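Local coordinates for protein chloramphenicol acetyltransferase (Bacteroides thetaiotaomicron, PDB 2I9D) that probably transfers an acetyl group from acetyl-CoA to chloramphenicol, as a trimer of identical subunits, at residues 101-105 with 134-138; 95-101 with 126-132; 30-36 with 205-209. All blocks are in the same frame, centred on the assembly; numbering follows the deposited sequence.

Interaction 1. Residues 101-105 with 134-138; sequences FTTRF and AENEE
Ala134, at the start of helix 133-141, points its methyl straight at strand 101-105 and meets Thr102 there. Its CB lies 3.0 Å from Thr102 O, which is tight, and 4.0 Å from Thr102 CG2. A methyl is about all that fits here, which is why alanine suits this place. The peptide N of Ala134, in the first turn of the helix, donates to a water 2.8 Å away from its N, and that water also bonds to Thr102 O.

Glu135 comes next. Its CG packs against Thr102 CG2, while the extended chain beyond carries the carboxylate across, past the Thr102 side chain. A second water gives one hydrogen to Glu135 OE2 and the other to Thr102 OG1, whose own proton goes to Pro131 O. Glu135 OE1 is held by Tyr172. Threonine thus serves both needs, its methyl meeting the helix and its hydroxyl the polar network.

One turn further on, Glu138 bends at chi2 (-63°) and brings its carboxylate to the extended Arg104, the two side chains crossing nearly at right angles. The edge of the guanidinium faces the acid: Arg104 NH1 forms a salt bridge to Glu138 OE1 at 3.1 Å and a nearly straight hydrogen bond (170°) to Glu138 OE2 at 3.2 Å. OE2 is met from above the carboxylate plane, and the two flat groups are turned 57° apart. Asp143 and Asp87 also pair with the arginine, so its single charge probably offsets several acids.

Thr102 and Arg104 face helix 133-141, whereas Thr103 and Phe105 turn to helix 111-124 on the other face of the strand. Within this chain, strand 100-105 is an outermost strand of the mixed sheet found in the CoA-dependent acyltransferase fold.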
ATOM      1  N   PHE A 101      10.339  22.033   2.068  1.00 27.58           N
ATOM      2  CA  PHE A 101      11.771  21.900   1.974  1.00 27.15           C
ATOM      3  C   PHE A 101      12.194  20.760   2.901  1.00 26.68           C
ATOM      4  O   PHE A 101      11.885  20.772   4.108  1.00 26.38           O
ATOM      5  CB  PHE A 101      12.438  23.260   2.315  1.00 27.37           C
ATOM      6  CG  PHE A 101      13.932  23.225   2.329  1.00 27.57           C
ATOM      7  CD1 PHE A 101      14.657  23.264   1.136  1.00 26.33           C
ATOM      8  CD2 PHE A 101      14.626  23.141   3.547  1.00 27.93           C
ATOM      9  CE1 PHE A 101      16.061  23.217   1.142  1.00 26.29           C
ATOM     10  CE2 PHE A 101      16.036  23.117   3.571  1.00 28.29           C
ATOM     11  CZ  PHE A 101      16.754  23.140   2.361  1.00 27.43           C
ATOM     12  N   THR A 102      12.877  19.764   2.343  1.00 26.07           N
ATOM     13  CA  THR A 102      13.377  18.655   3.151  1.00 26.24           C
ATOM     14  C   THR A 102      14.616  19.055   3.949  1.00 26.77           C
ATOM     15  O   THR A 102      15.547  19.670   3.410  1.00 26.60           O
ATOM     16  CB  THR A 102      13.705  17.428   2.285  1.00 26.51           C
ATOM     17  OG1 THR A 102      12.559  17.082   1.512  1.00 27.01           O
ATOM     18  CG2 THR A 102      14.142  16.224   3.126  1.00 24.15           C
ATOM     19  N   THR A 103      14.628  18.676   5.224  1.00 27.53           N
ATOM     20  CA  THR A 103      15.763  18.973   6.100  1.00 28.09           C
ATOM     21  C   THR A 103      16.032  17.883   7.139  1.00 27.08           C
ATOM     22  O   THR A 103      15.189  17.013   7.376  1.00 26.56           O
ATOM     23  CB  THR A 103      15.619  20.389   6.744  1.00 28.68           C
ATOM     24  OG1 THR A 103      16.909  20.850   7.183  1.00 31.53           O
ATOM     25  CG2 THR A 103      14.602  20.388   7.890  1.00 28.04           C
ATOM     26  N   ARG A 104      17.221  17.943   7.737  1.00 27.10           N
ATOM     27  CA  ARG A 104      17.720  16.915   8.665  1.00 27.29           C
ATOM     28  C   ARG A 104      17.531  17.297  10.148  1.00 28.19           C
ATOM     29  O   ARG A 104      17.800  18.432  10.536  1.00 27.74           O
ATOM     30  CB  ARG A 104      19.193  16.626   8.388  1.00 26.73           C
ATOM     31  CG  ARG A 104      19.778  15.440   9.179  1.00 26.71           C
ATOM     32  CD  ARG A 104      21.213  15.081   8.691  1.00 25.91           C
ATOM     33  NE  ARG A 104      21.811  14.055   9.540  1.00 26.24           N
ATOM     34  CZ  ARG A 104      22.655  13.102   9.127  1.00 26.50           C
ATOM     35  NH1 ARG A 104      23.024  13.005   7.852  1.00 23.75           N
ATOM     36  NH2 ARG A 104      23.114  12.219   9.999  1.00 25.02           N
ATOM     37  N   PHE A 105      17.080  16.334  10.954  1.00 28.89           N
ATOM     38  CA  PHE A 105      16.920  16.509  12.395  1.00 30.77           C
ATOM     39  C   PHE A 105      17.771  15.452  13.093  1.00 32.06           C
ATOM     40  O   PHE A 105      17.591  14.256  12.853  1.00 32.78           O
ATOM     41  CB  PHE A 105      15.441  16.373  12.842  1.00 30.11           C
ATOM     42  CG  PHE A 105      14.517  17.348  12.176  1.00 30.46           C
ATOM     43  CD1 PHE A 105      14.227  18.581  12.779  1.00 29.47           C
ATOM     44  CD2 PHE A 105      13.952  17.052  10.921  1.00 27.75           C
ATOM     45  CE1 PHE A 105      13.374  19.512  12.155  1.00 29.13           C
ATOM     46  CE2 PHE A 105      13.111  17.974  10.288  1.00 28.21           C
ATOM     47  CZ  PHE A 105      12.807  19.197  10.906  1.00 29.66           C
ATOM     48  N   ALA A 134      18.363  18.326   0.399  1.00 24.41           N
ATOM     49  CA  ALA A 134      18.807  17.569   1.586  1.00 24.70           C
ATOM     50  C   ALA A 134      19.005  16.081   1.314  1.00 24.97           C
ATOM     51  O   ALA A 134      19.985  15.474   1.763  1.00 25.34           O
ATOM     52  CB  ALA A 134      17.831  17.765   2.755  1.00 25.07           C
ATOM     53  N   GLU A 135      18.091  15.485   0.561  1.00 24.97           N
ATOM     54  CA  GLU A 135      18.265  14.076   0.188  1.00 25.11           C
ATOM     55  C   GLU A 135      19.451  13.864  -0.763  1.00 24.95           C
ATOM     56  O   GLU A 135      20.171  12.878  -0.642  1.00 24.97           O
ATOM     57  CB  GLU A 135      16.980  13.503  -0.440  1.00 24.87           C
ATOM     58  CG  GLU A 135      15.761  13.530   0.487  1.00 24.74           C
ATOM     59  CD  GLU A 135      14.735  12.477   0.106  1.00 25.94           C
ATOM     60  OE1 GLU A 135      15.094  11.264   0.108  1.00 23.39           O
ATOM     61  OE2 GLU A 135      13.578  12.861  -0.198  1.00 25.25           O
ATOM     62  N   ASN A 136      19.640  14.761  -1.727  1.00 24.32           N
ATOM     63  CA  ASN A 136      20.712  14.549  -2.690  1.00 25.22           C
ATOM     64  C   ASN A 136      22.086  14.796  -2.070  1.00 25.82           C
ATOM     65  O   ASN A 136      23.081  14.192  -2.467  1.00 25.90           O
ATOM     66  CB  ASN A 136      20.481  15.325  -3.999  1.00 24.69           C
ATOM     67  CG  ASN A 136      19.468  14.629  -4.922  1.00 24.57           C
ATOM     68  OD1 ASN A 136      18.973  13.548  -4.616  1.00 27.37           O
ATOM     69  ND2 ASN A 136      19.158  15.245  -6.035  1.00 22.14           N
ATOM     70  N   GLU A 137      22.104  15.648  -1.049  1.00 27.07           N
ATOM     71  CA  GLU A 137      23.271  15.870  -0.220  1.00 27.83           C
ATOM     72  C   GLU A 137      23.665  14.609   0.555  1.00 27.83           C
ATOM     73  O   GLU A 137      24.830  14.218   0.541  1.00 28.59           O
ATOM     74  CB  GLU A 137      23.032  17.045   0.720  1.00 27.82           C
ATOM     75  CG  GLU A 137      24.208  17.283   1.652  1.00 32.87           C
ATOM     76  CD  GLU A 137      24.042  18.534   2.460  1.00 38.49           C
ATOM     77  OE1 GLU A 137      23.303  18.504   3.468  1.00 40.54           O
ATOM     78  OE2 GLU A 137      24.659  19.557   2.093  1.00 41.85           O
ATOM     79  N   GLU A 138      22.701  13.948   1.194  1.00 27.68           N
ATOM     80  CA  GLU A 138      23.001  12.718   1.924  1.00 27.91           C
ATOM     81  C   GLU A 138      23.466  11.592   0.997  1.00 27.67           C
ATOM     82  O   GLU A 138      24.388  10.844   1.339  1.00 28.14           O
ATOM     83  CB  GLU A 138      21.814  12.277   2.799  1.00 27.34           C
ATOM     84  CG  GLU A 138      21.305  13.378   3.697  1.00 28.92           C
ATOM     85  CD  GLU A 138      22.346  13.859   4.727  1.00 30.97           C
ATOM     86  OE1 GLU A 138      23.437  13.260   4.804  1.00 32.71           O
ATOM     87  OE2 GLU A 138      22.062  14.830   5.467  1.00 30.85           O
TER
HETATM   88  O   HOH W   1      15.927  19.767   0.724  1.00 18.89           O
HETATM   89  O   HOH W   2      11.710  14.519   0.979  1.00 21.29           O

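Interaction 2. Residues 95-101 with 126-132; sequences KENGKFF and PEDGDPY
The connection of the beta hairpin formed by strands 87-93 and 100-105 lies here against the loop leading into helix 133-141, with Phe101 touching Pro126, Gly129 and Asp130. The hairpin turns through a type I beta turn, Lys95 to Gly98, and Asn97 OD1 accepts from Lys99 N in an Asx turn.

Phe101 holds its CG anti to the backbone N (chi1 177°), which carries the ring out to the loop. Pro126 CG sits over the ring face, 3.9 Å from its centroid, in a CH-pi contact. Gly129 suits its place because a CB there would run into the ring, and Asp130 O lies 3.3 Å from Phe101 CD1. An alanine at Phe101 would leave Pro126 CG without its ring face and is likely to open a gap beside Gly129.

Phe100 CE1 presses on Pro131 CB at 3.4 Å, and the edge of the Phe100 ring points toward the face of Tyr132 in an offset edge-to-face pair (planes 85° apart). Phe21 of the second subunit stacks on Tyr132. At the exposed end the long reach of lysine is used: a salt bridge with a weak hydrogen bond joins Lys95 NZ to Asp128 OD1 at 3.3 Å.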
ATOM      1  N   LYS A  95       5.098  26.467   2.064  1.00 44.66           N
ATOM      2  CA  LYS A  95       4.074  27.317   1.437  1.00 46.02           C
ATOM      3  C   LYS A  95       2.707  26.646   1.435  1.00 45.81           C
ATOM      4  O   LYS A  95       2.602  25.414   1.469  1.00 45.63           O
ATOM      5  CB  LYS A  95       4.484  27.703   0.006  1.00 45.94           C
ATOM      6  CG  LYS A  95       5.549  28.805  -0.049  1.00 48.35           C
ATOM      7  CD  LYS A  95       5.989  29.148  -1.460  1.00 47.89           C
ATOM      8  CE  LYS A  95       7.250  30.033  -1.414  1.00 52.64           C
ATOM      9  NZ  LYS A  95       7.994  30.092  -2.728  1.00 53.97           N
ATOM     10  N   GLU A  96       1.659  27.462   1.375  1.00 45.92           N
ATOM     11  CA  GLU A  96       0.286  26.953   1.447  1.00 45.83           C
ATOM     12  C   GLU A  96      -0.189  26.146   0.225  1.00 43.83           C
ATOM     13  O   GLU A  96      -1.222  25.474   0.299  1.00 43.06           O
ATOM     14  CB  GLU A  96      -0.699  28.080   1.803  1.00 47.11           C
ATOM     15  CG  GLU A  96      -0.591  28.524   3.275  1.00 52.00           C
ATOM     16  CD  GLU A  96      -0.347  27.337   4.240  1.00 59.05           C
ATOM     17  OE1 GLU A  96      -1.342  26.644   4.593  1.00 61.03           O
ATOM     18  OE2 GLU A  96       0.837  27.103   4.638  1.00 61.07           O
ATOM     19  N   ASN A  97       0.574  26.207  -0.871  1.00 41.97           N
ATOM     20  CA  ASN A  97       0.310  25.415  -2.075  1.00 40.33           C
ATOM     21  C   ASN A  97       1.030  24.059  -2.065  1.00 39.19           C
ATOM     22  O   ASN A  97       1.104  23.376  -3.108  1.00 38.73           O
ATOM     23  CB  ASN A  97       0.771  26.177  -3.302  1.00 40.48           C
ATOM     24  CG  ASN A  97       2.281  26.261  -3.376  1.00 41.74           C
ATOM     25  OD1 ASN A  97       2.956  26.199  -2.341  1.00 43.12           O
ATOM     26  ND2 ASN A  97       2.825  26.361  -4.589  1.00 39.84           N
ATOM     27  N   GLY A  98       1.606  23.699  -0.914  1.00 37.69           N
ATOM     28  CA  GLY A  98       2.240  22.400  -0.755  1.00 35.61           C
ATOM     29  C   GLY A  98       3.750  22.353  -0.818  1.00 35.05           C
ATOM     30  O   GLY A  98       4.348  21.335  -0.426  1.00 33.50           O
ATOM     31  N   LYS A  99       4.380  23.441  -1.293  1.00 34.26           N
ATOM     32  CA  LYS A  99       5.850  23.512  -1.321  1.00 34.07           C
ATOM     33  C   LYS A  99       6.423  23.160   0.024  1.00 31.56           C
ATOM     34  O   LYS A  99       5.945  23.597   1.066  1.00 30.58           O
ATOM     35  CB  LYS A  99       6.406  24.875  -1.789  1.00 34.21           C
ATOM     36  CG  LYS A  99       6.898  24.820  -3.238  1.00 36.57           C
ATOM     37  CD  LYS A  99       7.881  25.970  -3.608  1.00 38.81           C
ATOM     38  CE  LYS A  99       9.405  25.575  -3.417  1.00 44.59           C
ATOM     39  NZ  LYS A  99       9.761  24.186  -3.941  1.00 44.41           N
ATOM     40  N   PHE A 100       7.440  22.324  -0.012  1.00 30.19           N
ATOM     41  CA  PHE A 100       8.101  21.907   1.205  1.00 28.88           C
ATOM     42  C   PHE A 100       9.592  22.028   0.976  1.00 28.07           C
ATOM     43  O   PHE A 100      10.054  22.099  -0.160  1.00 27.06           O
ATOM     44  CB  PHE A 100       7.739  20.448   1.526  1.00 28.19           C
ATOM     45  CG  PHE A 100       8.082  19.494   0.422  1.00 27.94           C
ATOM     46  CD1 PHE A 100       9.352  18.929   0.342  1.00 24.37           C
ATOM     47  CD2 PHE A 100       7.141  19.169  -0.552  1.00 27.54           C
ATOM     48  CE1 PHE A 100       9.667  18.037  -0.670  1.00 25.47           C
ATOM     49  CE2 PHE A 100       7.466  18.293  -1.585  1.00 27.85           C
ATOM     50  CZ  PHE A 100       8.727  17.727  -1.642  1.00 26.07           C
ATOM     51  N   PHE A 101      10.339  22.033   2.068  1.00 27.58           N
ATOM     52  CA  PHE A 101      11.771  21.900   1.974  1.00 27.15           C
ATOM     53  C   PHE A 101      12.194  20.760   2.901  1.00 26.68           C
ATOM     54  O   PHE A 101      11.885  20.772   4.108  1.00 26.38           O
ATOM     55  CB  PHE A 101      12.438  23.260   2.315  1.00 27.37           C
ATOM     56  CG  PHE A 101      13.932  23.225   2.329  1.00 27.57           C
ATOM     57  CD1 PHE A 101      14.657  23.264   1.136  1.00 26.33           C
ATOM     58  CD2 PHE A 101      14.626  23.141   3.547  1.00 27.93           C
ATOM     59  CE1 PHE A 101      16.061  23.217   1.142  1.00 26.29           C
ATOM     60  CE2 PHE A 101      16.036  23.117   3.571  1.00 28.29           C
ATOM     61  CZ  PHE A 101      16.754  23.140   2.361  1.00 27.43           C
ATOM     62  N   PRO A 126      14.674  27.794   5.127  1.00 39.06           N
ATOM     63  CA  PRO A 126      14.675  28.845   4.110  1.00 39.89           C
ATOM     64  C   PRO A 126      13.286  29.098   3.510  1.00 41.27           C
ATOM     65  O   PRO A 126      12.495  28.162   3.406  1.00 41.73           O
ATOM     66  CB  PRO A 126      15.648  28.308   3.032  1.00 39.32           C
ATOM     67  CG  PRO A 126      15.816  26.927   3.282  1.00 38.47           C
ATOM     68  CD  PRO A 126      15.506  26.646   4.733  1.00 38.79           C
ATOM     69  N   GLU A 127      13.007  30.337   3.101  1.00 42.72           N
ATOM     70  CA  GLU A 127      11.678  30.700   2.567  1.00 44.15           C
ATOM     71  C   GLU A 127      11.406  29.979   1.257  1.00 43.78           C
ATOM     72  O   GLU A 127      10.266  29.610   0.964  1.00 44.56           O
ATOM     73  CB  GLU A 127      11.552  32.216   2.310  1.00 45.15           C
ATOM     74  CG  GLU A 127      12.140  33.132   3.387  1.00 49.95           C
ATOM     75  CD  GLU A 127      11.163  33.417   4.527  1.00 57.23           C
ATOM     76  OE1 GLU A 127       9.929  33.440   4.259  1.00 58.60           O
ATOM     77  OE2 GLU A 127      11.630  33.626   5.686  1.00 59.09           O
ATOM     78  N   ASP A 128      12.451  29.841   0.448  1.00 42.81           N
ATOM     79  CA  ASP A 128      12.381  29.125  -0.808  1.00 42.13           C
ATOM     80  C   ASP A 128      13.536  28.146  -0.777  1.00 40.45           C
ATOM     81  O   ASP A 128      14.438  28.266   0.055  1.00 41.97           O
ATOM     82  CB  ASP A 128      12.508  30.070  -2.005  1.00 43.13           C
ATOM     83  CG  ASP A 128      11.693  29.585  -3.221  1.00 47.23           C
ATOM     84  OD1 ASP A 128      10.926  28.585  -3.079  1.00 50.51           O
ATOM     85  OD2 ASP A 128      11.822  30.197  -4.316  1.00 49.94           O
ATOM     86  N   GLY A 129      13.516  27.160  -1.646  1.00 37.63           N
ATOM     87  CA  GLY A 129      14.545  26.157  -1.613  1.00 33.91           C
ATOM     88  C   GLY A 129      14.257  25.002  -2.530  1.00 31.57           C
ATOM     89  O   GLY A 129      13.151  24.856  -3.062  1.00 31.29           O
ATOM     90  N   ASP A 130      15.280  24.182  -2.706  1.00 29.33           N
ATOM     91  CA  ASP A 130      15.213  22.992  -3.505  1.00 27.44           C
ATOM     92  C   ASP A 130      14.590  21.897  -2.620  1.00 25.90           C
ATOM     93  O   ASP A 130      15.186  21.522  -1.607  1.00 25.54           O
ATOM     94  CB  ASP A 130      16.638  22.637  -3.905  1.00 27.49           C
ATOM     95  CG  ASP A 130      16.734  21.392  -4.752  1.00 27.74           C
ATOM     96  OD1 ASP A 130      15.743  20.616  -4.839  1.00 27.61           O
ATOM     97  OD2 ASP A 130      17.831  21.187  -5.317  1.00 26.82           O
ATOM     98  N   PRO A 131      13.368  21.409  -2.980  1.00 24.86           N
ATOM     99  CA  PRO A 131      12.691  20.418  -2.108  1.00 23.84           C
ATOM    100  C   PRO A 131      13.499  19.143  -1.812  1.00 23.30           C
ATOM    101  O   PRO A 131      13.276  18.534  -0.751  1.00 22.61           O
ATOM    102  CB  PRO A 131      11.384  20.058  -2.872  1.00 23.63           C
ATOM    103  CG  PRO A 131      11.471  20.745  -4.211  1.00 24.42           C
ATOM    104  CD  PRO A 131      12.546  21.789  -4.154  1.00 23.64           C
ATOM    105  N   TYR A 132      14.391  18.749  -2.744  1.00 22.56           N
ATOM    106  CA  TYR A 132      15.207  17.529  -2.614  1.00 22.38           C
ATOM    107  C   TYR A 132      16.721  17.697  -2.371  1.00 23.00           C
ATOM    108  O   TYR A 132      17.463  16.715  -2.338  1.00 23.04           O
ATOM    109  CB  TYR A 132      14.938  16.602  -3.792  1.00 22.43           C
ATOM    110  CG  TYR A 132      13.540  16.012  -3.679  1.00 22.32           C
ATOM    111  CD1 TYR A 132      13.266  15.009  -2.730  1.00 20.73           C
ATOM    112  CD2 TYR A 132      12.504  16.474  -4.490  1.00 19.43           C
ATOM    113  CE1 TYR A 132      11.986  14.466  -2.600  1.00 23.37           C
ATOM    114  CE2 TYR A 132      11.217  15.960  -4.359  1.00 21.58           C
ATOM    115  CZ  TYR A 132      10.969  14.946  -3.420  1.00 22.83           C
ATOM    116  OH  TYR A 132       9.712  14.444  -3.282  1.00 22.62           O
TER

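Interaction 3. Residues 30-36 with 205-209; sequences LSITSEV and LSLFY
Tyr209 lays its ring against Ser34 in a helix-on-sheet layer of the acetyltransferase fold, where helix 202-216 packs over strand 29-37. The two short segments run at 32° to each other, and alternate strand residues Ile32, Ser34 and Val36 point to the helix.

Ser34 CB stands over the centre of the ring, 3.7 Å from its centroid and 12° off the normal, as a CH-pi contact. A small residue suits this place because it lets the flat ring lie close to the strand. With OG anti to the backbone N (chi1 179°), the serine hydroxyl bonds to Tyr156 O of the third subunit.

The branched residues two positions before and after Ser34, Ile32 and Val36, meet the ring at its edge instead. Ile32 CG2 comes to Tyr209 CE1 at 4.1 Å, and across the ring Val36 CG1 approaches CD2 of the same tyrosine at 4.2 Å. Held between these methyls and with Ser34 over one face, the ring probably has little freedom to turn. Its hydroxyl passes Ile32 and is bonded to Ile191 O on the adjoining strand, which satisfies a buried polar group and favours tyrosine over phenylalanine.

One helical turn before, Leu205 reaches tip to tip toward Ile32, so that methyl groups meet between helix and strand. Leu30, beside the predicted catalytic base His197, extends this apolar patch toward the probable active site. Leu205 CD1 touches both strand residues, lying 4.0 Å from Ile32 CG2 and 4.1 Å from Leu30 CD1.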
ATOM      1  N   LEU A  30       9.213  -4.136   1.431  1.00 24.14           N
ATOM      2  CA  LEU A  30       7.793  -4.173   1.697  1.00 25.58           C
ATOM      3  C   LEU A  30       7.259  -2.885   2.278  1.00 24.30           C
ATOM      4  O   LEU A  30       7.987  -2.186   2.994  1.00 23.90           O
ATOM      5  CB  LEU A  30       7.369  -5.477   2.420  1.00 27.48           C
ATOM      6  CG  LEU A  30       7.004  -5.879   3.842  1.00 29.82           C
ATOM      7  CD1 LEU A  30       6.020  -4.929   4.526  1.00 30.04           C
ATOM      8  CD2 LEU A  30       6.337  -7.211   3.587  1.00 30.37           C
ATOM      9  N   SER A  31       6.006  -2.566   1.954  1.00 22.95           N
ATOM     10  CA  SER A  31       5.318  -1.439   2.612  1.00 22.41           C
ATOM     11  C   SER A  31       4.256  -1.937   3.568  1.00 22.34           C
ATOM     12  O   SER A  31       3.582  -2.929   3.316  1.00 22.63           O
ATOM     13  CB  SER A  31       4.663  -0.482   1.601  1.00 21.07           C
ATOM     14  OG  SER A  31       5.575  -0.083   0.616  1.00 20.32           O
ATOM     15  N   ILE A  32       4.063  -1.207   4.649  1.00 22.36           N
ATOM     16  CA  ILE A  32       3.035  -1.577   5.598  1.00 21.96           C
ATOM     17  C   ILE A  32       2.453  -0.290   6.127  1.00 22.18           C
ATOM     18  O   ILE A  32       3.180   0.694   6.259  1.00 22.65           O
ATOM     19  CB  ILE A  32       3.619  -2.450   6.768  1.00 22.44           C
ATOM     20  CG1 ILE A  32       2.542  -2.788   7.821  1.00 21.07           C
ATOM     21  CG2 ILE A  32       4.878  -1.772   7.403  1.00 20.04           C
ATOM     22  CD1 ILE A  32       2.968  -3.872   8.814  1.00 21.35           C
ATOM     23  N   THR A  33       1.148  -0.291   6.389  1.00 22.09           N
ATOM     24  CA  THR A  33       0.489   0.774   7.148  1.00 22.73           C
ATOM     25  C   THR A  33      -0.208   0.193   8.384  1.00 23.74           C
ATOM     26  O   THR A  33      -0.874  -0.850   8.300  1.00 24.16           O
ATOM     27  CB  THR A  33      -0.535   1.526   6.288  1.00 22.15           C
ATOM     28  OG1 THR A  33       0.094   1.906   5.066  1.00 22.26           O
ATOM     29  CG2 THR A  33      -1.064   2.765   7.017  1.00 20.99           C
ATOM     30  N   SER A  34      -0.065   0.868   9.516  1.00 24.61           N
ATOM     31  CA  SER A  34      -0.773   0.479  10.729  1.00 26.52           C
ATOM     32  C   SER A  34      -1.210   1.741  11.450  1.00 27.75           C
ATOM     33  O   SER A  34      -0.925   2.837  10.987  1.00 28.94           O
ATOM     34  CB  SER A  34       0.115  -0.413  11.632  1.00 26.67           C
ATOM     35  OG  SER A  34      -0.569  -0.779  12.828  1.00 26.40           O
ATOM     36  N   GLU A  35      -1.911   1.601  12.568  1.00 29.19           N
ATOM     37  CA  GLU A  35      -2.423   2.754  13.301  1.00 30.79           C
ATOM     38  C   GLU A  35      -1.931   2.699  14.722  1.00 30.36           C
ATOM     39  O   GLU A  35      -1.766   1.613  15.272  1.00 30.38           O
ATOM     40  CB  GLU A  35      -3.946   2.842  13.236  1.00 30.58           C
ATOM     41  CG  GLU A  35      -4.691   1.536  13.466  1.00 34.98           C
ATOM     42  CD  GLU A  35      -6.180   1.741  13.714  1.00 34.54           C
ATOM     43  OE1 GLU A  35      -6.938   1.940  12.723  1.00 38.43           O
ATOM     44  OE2 GLU A  35      -6.575   1.704  14.912  1.00 39.05           O
ATOM     45  N   VAL A  36      -1.612   3.862  15.283  1.00 30.01           N
ATOM     46  CA  VAL A  36      -1.153   3.940  16.650  1.00 30.45           C
ATOM     47  C   VAL A  36      -2.026   4.919  17.400  1.00 31.71           C
ATOM     48  O   VAL A  36      -2.508   5.920  16.831  1.00 31.27           O
ATOM     49  CB  VAL A  36       0.356   4.391  16.811  1.00 30.73           C
ATOM     50  CG1 VAL A  36       1.328   3.343  16.283  1.00 28.64           C
ATOM     51  CG2 VAL A  36       0.621   5.797  16.215  1.00 30.34           C
ATOM     52  N   LEU A 205       8.663  -5.223  12.563  1.00 29.86           N
ATOM     53  CA  LEU A 205       7.625  -4.235  12.313  1.00 29.24           C
ATOM     54  C   LEU A 205       6.640  -4.166  13.480  1.00 30.04           C
ATOM     55  O   LEU A 205       6.220  -3.071  13.889  1.00 29.61           O
ATOM     56  CB  LEU A 205       6.899  -4.560  11.008  1.00 28.36           C
ATOM     57  CG  LEU A 205       7.753  -4.324   9.753  1.00 27.55           C
ATOM     58  CD1 LEU A 205       7.122  -4.897   8.485  1.00 25.40           C
ATOM     59  CD2 LEU A 205       8.084  -2.834   9.577  1.00 26.19           C
ATOM     60  N   SER A 206       6.274  -5.342  14.006  1.00 30.64           N
ATOM     61  CA  SER A 206       5.439  -5.454  15.209  1.00 31.22           C
ATOM     62  C   SER A 206       6.034  -4.664  16.385  1.00 31.40           C
ATOM     63  O   SER A 206       5.355  -3.834  16.991  1.00 31.51           O
ATOM     64  CB  SER A 206       5.304  -6.929  15.583  1.00 31.46           C
ATOM     65  OG  SER A 206       4.062  -7.198  16.151  1.00 33.43           O
ATOM     66  N   LEU A 207       7.319  -4.901  16.676  1.00 31.75           N
ATOM     67  CA  LEU A 207       8.037  -4.175  17.740  1.00 31.54           C
ATOM     68  C   LEU A 207       8.183  -2.701  17.470  1.00 30.91           C
ATOM     69  O   LEU A 207       8.111  -1.895  18.406  1.00 31.05           O
ATOM     70  CB  LEU A 207       9.465  -4.715  17.934  1.00 32.32           C
ATOM     71  CG  LEU A 207       9.810  -6.180  18.117  1.00 34.71           C
ATOM     72  CD1 LEU A 207      11.309  -6.281  18.429  1.00 36.15           C
ATOM     73  CD2 LEU A 207       8.949  -6.844  19.224  1.00 36.38           C
ATOM     74  N   PHE A 208       8.447  -2.334  16.208  1.00 30.04           N
ATOM     75  CA  PHE A 208       8.474  -0.902  15.832  1.00 29.14           C
ATOM     76  C   PHE A 208       7.181  -0.172  16.196  1.00 28.85           C
ATOM     77  O   PHE A 208       7.204   0.818  16.923  1.00 29.37           O
ATOM     78  CB  PHE A 208       8.783  -0.723  14.344  1.00 29.40           C
ATOM     79  CG  PHE A 208       8.887   0.709  13.919  1.00 28.59           C
ATOM     80  CD1 PHE A 208      10.104   1.384  14.007  1.00 29.14           C
ATOM     81  CD2 PHE A 208       7.781   1.369  13.403  1.00 27.39           C
ATOM     82  CE1 PHE A 208      10.217   2.706  13.600  1.00 29.76           C
ATOM     83  CE2 PHE A 208       7.866   2.696  12.992  1.00 29.33           C
ATOM     84  CZ  PHE A 208       9.094   3.371  13.103  1.00 30.71           C
ATOM     85  N   TYR A 209       6.057  -0.661  15.693  1.00 28.56           N
ATOM     86  CA  TYR A 209       4.767  -0.045  15.969  1.00 29.83           C
ATOM     87  C   TYR A 209       4.362  -0.060  17.461  1.00 31.45           C
ATOM     88  O   TYR A 209       3.838   0.943  17.981  1.00 31.32           O
ATOM     89  CB  TYR A 209       3.677  -0.700  15.100  1.00 28.72           C
ATOM     90  CG  TYR A 209       3.685  -0.229  13.652  1.00 28.87           C
ATOM     91  CD1 TYR A 209       4.142  -1.062  12.618  1.00 25.35           C
ATOM     92  CD2 TYR A 209       3.232   1.059  13.313  1.00 28.72           C
ATOM     93  CE1 TYR A 209       4.135  -0.633  11.305  1.00 24.53           C
ATOM     94  CE2 TYR A 209       3.239   1.494  11.980  1.00 27.20           C
ATOM     95  CZ  TYR A 209       3.694   0.645  10.991  1.00 24.54           C
ATOM     96  OH  TYR A 209       3.680   1.065   9.687  1.00 24.87           O
TER

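Overall arrangement
Interactions 1 and 2 adjoin, their centres about 12 Å apart. They share Phe101 and strand 100-105, and their segments alternate along the chain, so strand and hairpin come first, then the loop 126-132 and helix 133-141 that pack on them. Interaction 3 lies on the other side of the chain's centre, about 24 and 29 Å from the centres of interactions 1 and 2, and its segments enclose the others in sequence. Strands 29-37 and 100-105 are, within this chain, the two edge strands of one mixed sheet, so the contacts lie at its opposite edges; at 29-37 the sheet runs on into the third subunit. Interactions 1 and 2 touch the second subunit.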